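Long-range contacts in purine nucleoside phosphorylase (Schistosoma mansoni, PDB 6BJ6), which probably catalyses the phosphate-dependent cleavage of inosine and guanosine to the free purine base and ribose 1-phosphate: residues L113-L118 with P225-A230; P200-P205 with V219-V224. All blocks are in the same frame, centred on the assembly; numbering follows the deposited sequence.

Contact 1: residues L113-L118 with P225-A230. With DTS (2-{[(S)-phenylsulfinyl]methyl}benzoic acid), chain F.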
loop_
_atom_site.group_PDB
_atom_site.type_symbol
_atom_site.label_atom_id
_atom_site.label_comp_id
_atom_site.label_asym_id
_atom_site.label_seq_id
_atom_site.Cartn_x
_atom_site.Cartn_y
_atom_site.Cartn_z
ATOM N N LEU A 113 -13.846 13.200 -19.962
ATOM C CA LEU A 113 -14.476 12.807 -18.702
ATOM C C LEU A 113 -14.295 13.928 -17.686
ATOM O O LEU A 113 -13.166 14.370 -17.451
ATOM C CB LEU A 113 -13.851 11.501 -18.179
ATOM C CG LEU A 113 -14.237 10.944 -16.791
ATOM C CD1 LEU A 113 -15.715 10.598 -16.737
ATOM C CD2 LEU A 113 -13.393 9.721 -16.478
ATOM N N LEU A 114 -15.402 14.360 -17.068
ATOM C CA LEU A 114 -15.415 15.379 -16.018
ATOM C C LEU A 114 -15.784 14.730 -14.687
ATOM O O LEU A 114 -16.745 13.942 -14.626
ATOM C CB LEU A 114 -16.411 16.505 -16.365
ATOM C CG LEU A 114 -16.504 17.062 -17.794
ATOM C CD1 LEU A 114 -17.625 18.140 -18.032
ATOM C CD2 LEU A 114 -15.157 17.685 -18.128
ATOM N N ILE A 115 -15.029 15.061 -13.619
ATOM C CA ILE A 115 -15.143 14.412 -12.302
ATOM C C ILE A 115 -15.133 15.470 -11.198
ATOM O O ILE A 115 -14.297 16.379 -11.203
ATOM C CB ILE A 115 -13.997 13.407 -12.026
ATOM C CG1 ILE A 115 -13.875 12.339 -13.112
ATOM C CG2 ILE A 115 -14.194 12.654 -10.659
ATOM C CD1 ILE A 115 -12.535 11.526 -13.032
ATOM N N THR A 116 -16.049 15.337 -10.234
ATOM C CA THR A 116 -16.047 16.185 -9.036
ATOM C C THR A 116 -16.161 15.316 -7.780
ATOM O O THR A 116 -16.808 14.264 -7.795
ATOM C CB THR A 116 -17.201 17.206 -9.055
ATOM O OG1 THR A 116 -18.471 16.533 -9.024
ATOM C CG2 THR A 116 -17.170 18.062 -10.291
ATOM N N ASN A 117 -15.542 15.757 -6.679
ATOM C CA ASN A 117 -15.762 15.086 -5.399
ATOM C C ASN A 117 -15.353 15.994 -4.247
ATOM O O ASN A 117 -14.519 16.877 -4.407
ATOM C CB ASN A 117 -14.984 13.757 -5.315
ATOM C CG ASN A 117 -15.753 12.632 -4.530
ATOM O OD1 ASN A 117 -16.441 11.802 -5.125
ATOM N ND2 ASN A 117 -15.609 12.608 -3.205
ATOM N N LEU A 118 -15.967 15.762 -3.079
ATOM C CA LEU A 118 -15.512 16.393 -1.836
ATOM C C LEU A 118 -14.132 15.873 -1.433
ATOM O O LEU A 118 -13.794 14.709 -1.685
ATOM C CB LEU A 118 -16.502 16.101 -0.722
ATOM C CG LEU A 118 -17.878 16.817 -0.802
ATOM C CD1 LEU A 118 -18.994 16.012 -0.147
ATOM C CD2 LEU A 118 -17.740 18.184 -0.075
ATOM N N PRO A 225 -8.410 6.441 -9.379
ATOM C CA PRO A 225 -8.617 5.198 -10.166
ATOM C C PRO A 225 -9.242 5.479 -11.523
ATOM O O PRO A 225 -8.736 4.980 -12.546
ATOM C CB PRO A 225 -9.518 4.344 -9.257
ATOM C CG PRO A 225 -9.122 4.836 -7.827
ATOM C CD PRO A 225 -8.984 6.333 -8.013
ATOM N N GLU A 226 -10.293 6.332 -11.562
ATOM C CA GLU A 226 -10.944 6.654 -12.842
ATOM C C GLU A 226 -10.016 7.443 -13.763
ATOM O O GLU A 226 -10.030 7.231 -14.991
ATOM C CB GLU A 226 -12.243 7.439 -12.606
ATOM C CG GLU A 226 -13.348 6.648 -11.838
ATOM C CD GLU A 226 -13.352 6.887 -10.319
ATOM O OE1 GLU A 226 -12.261 6.881 -9.706
ATOM O OE2 GLU A 226 -14.458 7.099 -9.728
ATOM N N VAL A 227 -9.254 8.394 -13.207
ATOM C CA VAL A 227 -8.279 9.147 -14.007
ATOM C C VAL A 227 -7.327 8.210 -14.741
ATOM O O VAL A 227 -7.017 8.432 -15.925
ATOM C CB VAL A 227 -7.497 10.143 -13.134
ATOM C CG1 VAL A 227 -6.337 10.798 -13.943
ATOM C CG2 VAL A 227 -8.445 11.232 -12.667
ATOM N N ILE A 228 -6.803 7.195 -14.031
ATOM C CA ILE A 228 -5.795 6.294 -14.601
ATOM C C ILE A 228 -6.403 5.413 -15.690
ATOM O O ILE A 228 -5.806 5.213 -16.756
ATOM C CB ILE A 228 -5.141 5.457 -13.480
ATOM C CG1 ILE A 228 -4.190 6.386 -12.713
ATOM C CG2 ILE A 228 -4.342 4.251 -14.050
ATOM C CD1 ILE A 228 -3.563 5.791 -11.450
ATOM N N ILE A 229 -7.593 4.870 -15.451
ATOM C CA ILE A 229 -8.249 4.073 -16.504
ATOM C C ILE A 229 -8.558 4.934 -17.733
ATOM O O ILE A 229 -8.403 4.483 -18.874
ATOM C CB ILE A 229 -9.522 3.379 -15.961
ATOM C CG1 ILE A 229 -9.176 2.386 -14.825
ATOM C CG2 ILE A 229 -10.303 2.608 -17.091
ATOM C CD1 ILE A 229 -8.194 1.256 -15.177
ATOM N N ALA A 230 -9.010 6.177 -17.528
ATOM C CA ALA A 230 -9.284 7.081 -18.650
ATOM C C ALA A 230 -8.011 7.393 -19.432
ATOM O O ALA A 230 -7.987 7.357 -20.674
ATOM C CB ALA A 230 -9.906 8.383 -18.118
HETATM C C12 DTS F . -11.826 13.837 2.995
HETATM C C13 DTS F . -12.226 13.047 2.009
HETATM C C11 DTS F . -12.771 14.896 3.525
HETATM C C10 DTS F . -13.985 14.986 3.008
HETATM C C9 DTS F . -14.454 14.064 1.895
HETATM C C8 DTS F . -13.614 13.175 1.388
HETATM C C7 DTS F . -15.007 10.606 0.896
HETATM C C4 DTS F . -17.090 12.057 3.762
HETATM C C5 DTS F . -16.085 11.526 3.104
HETATM C C6 DTS F . -16.221 11.192 1.623
HETATM C C3 DTS F . -18.393 12.314 3.077
HETATM C C2 DTS F . -18.538 12.042 1.810
HETATM C C1 DTS F . -17.379 11.445 1.008
HETATM O O2 DTS F . -13.652 12.018 -1.292
HETATM S S DTS F . -14.101 11.999 0.097
HETATM C C DTS F . -17.616 11.127 -0.465
HETATM O O1 DTS F . -16.664 10.841 -1.241
HETATM O O DTS F . -18.793 11.122 -0.907
#
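Ile115 reaches from strand 113-118 to helix 225-230 with a single methyl, CD1, which sits between two side chains of the helix. On one of them it meets CB of Glu226 and on the other CG2 of Val227, where the CD1 to CG2 distance is 4.1 Å; both approaches are oblique. CG1 lies anti to the carbonyl carbon (chi1 -55°) and the chain is extended beyond it, which carries CD1 out to the helix. One turn further along the helix, Leu113 offers CD2 to the methyl of Ala230, again at 4.1 Å. The leucine CG stands anti to the backbone N (chi1 174°), which turns CD2 toward the helix. Strand and helix run almost antiparallel, their axes 10.3 Å apart at closest approach. Val237 of strand 236-246 also touches Val227 and Ala230. Farther along the strand, Asn117 ND2 donates to Leu118 O at 3.2 Å and to DTS O1 at 2.8 Å, the first bond lying in the amide plane and nearly straight (177°). No hydrogen bond links strand to helix: their meeting is essentially apolar packing of methyl and methylene groups, while Asn117 of the same strand binds the ligand through its amide.

Contact 2: residues P200-P205 with V219-V224. With DTS (2-{[(S)-phenylsulfinyl]methyl}benzoic acid), chain F.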
loop_
_atom_site.group_PDB
_atom_site.type_symbol
_atom_site.label_atom_id
_atom_site.label_comp_id
_atom_site.label_asym_id
_atom_site.label_seq_id
_atom_site.Cartn_x
_atom_site.Cartn_y
_atom_site.Cartn_z
ATOM N N PRO A 200 -11.293 4.009 4.431
ATOM C CA PRO A 200 -12.301 5.082 4.574
ATOM C C PRO A 200 -12.152 5.987 5.798
ATOM O O PRO A 200 -13.005 6.880 5.927
ATOM C CB PRO A 200 -13.610 4.278 4.654
ATOM C CG PRO A 200 -13.203 3.080 5.496
ATOM C CD PRO A 200 -11.824 2.744 4.962
ATOM N N THR A 201 -11.138 5.807 6.662
ATOM C CA THR A 201 -10.877 6.788 7.717
ATOM C C THR A 201 -10.392 8.100 7.093
ATOM O O THR A 201 -9.581 8.108 6.148
ATOM C CB THR A 201 -9.834 6.262 8.715
ATOM O OG1 THR A 201 -8.643 5.852 8.007
ATOM C CG2 THR A 201 -10.394 5.032 9.475
ATOM N N TYR A 202 -10.899 9.231 7.610
ATOM C CA TYR A 202 -10.317 10.496 7.188
ATOM C C TYR A 202 -8.816 10.490 7.494
ATOM O O TYR A 202 -8.352 9.801 8.407
ATOM C CB TYR A 202 -10.965 11.696 7.914
ATOM C CG TYR A 202 -12.455 11.910 7.630
ATOM C CD1 TYR A 202 -12.891 12.519 6.475
ATOM C CD2 TYR A 202 -13.405 11.518 8.549
ATOM C CE1 TYR A 202 -14.278 12.722 6.237
ATOM C CE2 TYR A 202 -14.770 11.722 8.334
ATOM C CZ TYR A 202 -15.192 12.308 7.163
ATOM O OH TYR A 202 -16.542 12.498 6.925
ATOM N N GLU A 203 -8.066 11.294 6.740
ATOM C CA GLU A 203 -6.655 11.529 7.046
ATOM C C GLU A 203 -6.475 11.900 8.518
ATOM O O GLU A 203 -7.168 12.780 9.030
ATOM C CB GLU A 203 -6.101 12.640 6.120
ATOM C CG GLU A 203 -6.749 14.058 6.252
ATOM C CD GLU A 203 -8.031 14.287 5.424
ATOM O OE1 GLU A 203 -8.645 13.313 4.920
ATOM O OE2 GLU A 203 -8.438 15.481 5.287
ATOM N N SER A 204 -5.571 11.203 9.210
ATOM C CA SER A 204 -5.306 11.512 10.625
ATOM C C SER A 204 -4.558 12.844 10.774
ATOM O O SER A 204 -3.994 13.362 9.816
ATOM C CB SER A 204 -4.503 10.387 11.290
ATOM O OG SER A 204 -3.111 10.455 10.968
ATOM N N PRO A 205 -4.554 13.432 11.970
ATOM C CA PRO A 205 -3.774 14.670 12.147
ATOM C C PRO A 205 -2.317 14.537 11.728
ATOM O O PRO A 205 -1.779 15.431 11.055
ATOM C CB PRO A 205 -3.923 14.961 13.650
ATOM C CG PRO A 205 -5.250 14.372 14.011
ATOM C CD PRO A 205 -5.428 13.152 13.128
ATOM N N VAL A 219 -6.400 16.141 -0.253
ATOM C CA VAL A 219 -6.370 14.689 -0.030
ATOM C C VAL A 219 -7.801 14.140 -0.079
ATOM O O VAL A 219 -8.736 14.738 0.466
ATOM C CB VAL A 219 -5.661 14.327 1.306
ATOM C CG1 VAL A 219 -6.326 14.970 2.522
ATOM C CG2 VAL A 219 -5.565 12.806 1.488
ATOM N N GLY A 220 -7.976 12.985 -0.728
ATOM C CA GLY A 220 -9.302 12.399 -0.827
ATOM C C GLY A 220 -9.246 10.919 -1.164
ATOM O O GLY A 220 -8.173 10.349 -1.346
ATOM N N MET A 221 -10.435 10.307 -1.232
ATOM C CA MET A 221 -10.573 8.852 -1.358
ATOM C C MET A 221 -11.127 8.403 -2.707
ATOM O O MET A 221 -11.546 7.251 -2.828
ATOM C CB MET A 221 -11.497 8.320 -0.238
ATOM C CG MET A 221 -11.118 8.797 1.154
ATOM S SD MET A 221 -12.303 8.252 2.408
ATOM C CE MET A 221 -11.847 9.315 3.778
ATOM N N SER A 222 -11.155 9.287 -3.709
ATOM C CA SER A 222 -11.818 9.036 -4.993
ATOM C C SER A 222 -10.900 9.424 -6.151
ATOM O O SER A 222 -9.704 9.644 -5.948
ATOM C CB SER A 222 -13.120 9.847 -5.097
ATOM O OG SER A 222 -12.867 11.259 -5.175
ATOM N N THR A 223 -11.472 9.465 -7.362
ATOM C CA THR A 223 -10.947 10.155 -8.542
ATOM C C THR A 223 -9.749 9.493 -9.229
ATOM O O THR A 223 -9.814 9.213 -10.432
ATOM C CB THR A 223 -10.643 11.606 -8.148
ATOM O OG1 THR A 223 -11.863 12.201 -7.668
ATOM C CG2 THR A 223 -10.163 12.436 -9.355
ATOM N N VAL A 224 -8.665 9.221 -8.509
ATOM C CA VAL A 224 -7.442 8.742 -9.166
ATOM C C VAL A 224 -7.657 7.423 -9.905
ATOM O O VAL A 224 -7.080 7.248 -11.007
ATOM C CB VAL A 224 -6.292 8.709 -8.150
ATOM C CG1 VAL A 224 -5.030 7.983 -8.663
ATOM C CG2 VAL A 224 -5.906 10.164 -7.772
HETATM C C12 DTS F . -11.826 13.837 2.995
HETATM C C13 DTS F . -12.226 13.047 2.009
HETATM C C11 DTS F . -12.771 14.896 3.525
HETATM C C10 DTS F . -13.985 14.986 3.008
HETATM C C9 DTS F . -14.454 14.064 1.895
HETATM C C8 DTS F . -13.614 13.175 1.388
HETATM C C7 DTS F . -15.007 10.606 0.896
HETATM C C4 DTS F . -17.090 12.057 3.762
HETATM C C5 DTS F . -16.085 11.526 3.104
HETATM C C6 DTS F . -16.221 11.192 1.623
HETATM C C3 DTS F . -18.393 12.314 3.077
HETATM C C2 DTS F . -18.538 12.042 1.810
HETATM C C1 DTS F . -17.379 11.445 1.008
HETATM O O2 DTS F . -13.652 12.018 -1.292
HETATM S S DTS F . -14.101 11.999 0.097
HETATM C C DTS F . -17.616 11.127 -0.465
HETATM O O1 DTS F . -16.664 10.841 -1.241
HETATM O O DTS F . -18.793 11.122 -0.907
#
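Met221 crosses from the 219-224 segment to the 200-205 loop with an extended side chain. Its CB points toward the loop, and CG leaves anti to the carbonyl carbon (chi1 -50°); chi2 of 176° and chi3 of -165° then keep the chain straight, so that the thioether end is delivered to the loop backbone. SD comes to 3.8 Å from Pro200 CA. The terminal CE lies 3.4 Å from Pro200 O and 3.5 Å from Thr201 O, and it also touches Tyr202, reaching ring atom CD1 obliquely at 4.3 Å. Phe161 of the third subunit packs on both Met221 and Tyr202, and the Thr201 hydroxyl is hydrogen-bonded to Asn147 of that same subunit.

A second crossing joins Glu203 to Val219. In one of two modelled conformers the glutamate chain bends at chi2 and brings its carboxylate up to Val219 CG1. In that conformer OE2 is hydrogen-bonded to Ser247 OG, which gives the carboxylate a polar partner beside this apolar neighbour.

DTS lies beside the crossing and borders both segments. Its phenyl atom C12 is at the edge of the Tyr202 ring, in plane, while the benzoate atom C4 approaches Tyr202 OH at 3.2 Å. DTS O2 stands 3.6 Å from the backbone N of Met221. Pro200 follows a cis peptide bond, and the loop after it runs nearly opposite to strand 218-220, which is flanked in the sheet by strands 112-121 and 189-196. A ligand pocket walled by a loop and a strand end, with a phenylalanine of an adjacent subunit packed against its wall residues, is consistent with the subunit-interface active site of trimeric purine nucleoside phosphorylases.

The centres of contacts 1 and 2 are about 15 Å apart, and the two segments of contact 2 fall within the stretch of chain that separates 113-118 from 225-230. They share a mixed sheet, in which strands 112-121 and 218-220 are antiparallel neighbours, and helix 224-232 follows strand 218-220 after a three-residue connection. The two meet where Asn117 CG packs on Ser222 OG at 3.3 Å and Ile115 CG2 lies near Thr223 OG1. Contact 1 sits close to the centre of the chain, whereas contact 2 lies about 14 Å from it, against the third subunit. Asn117 and Leu118 of strand 112-121 and the 200-205 loop at the subunit interface both contribute to the DTS site.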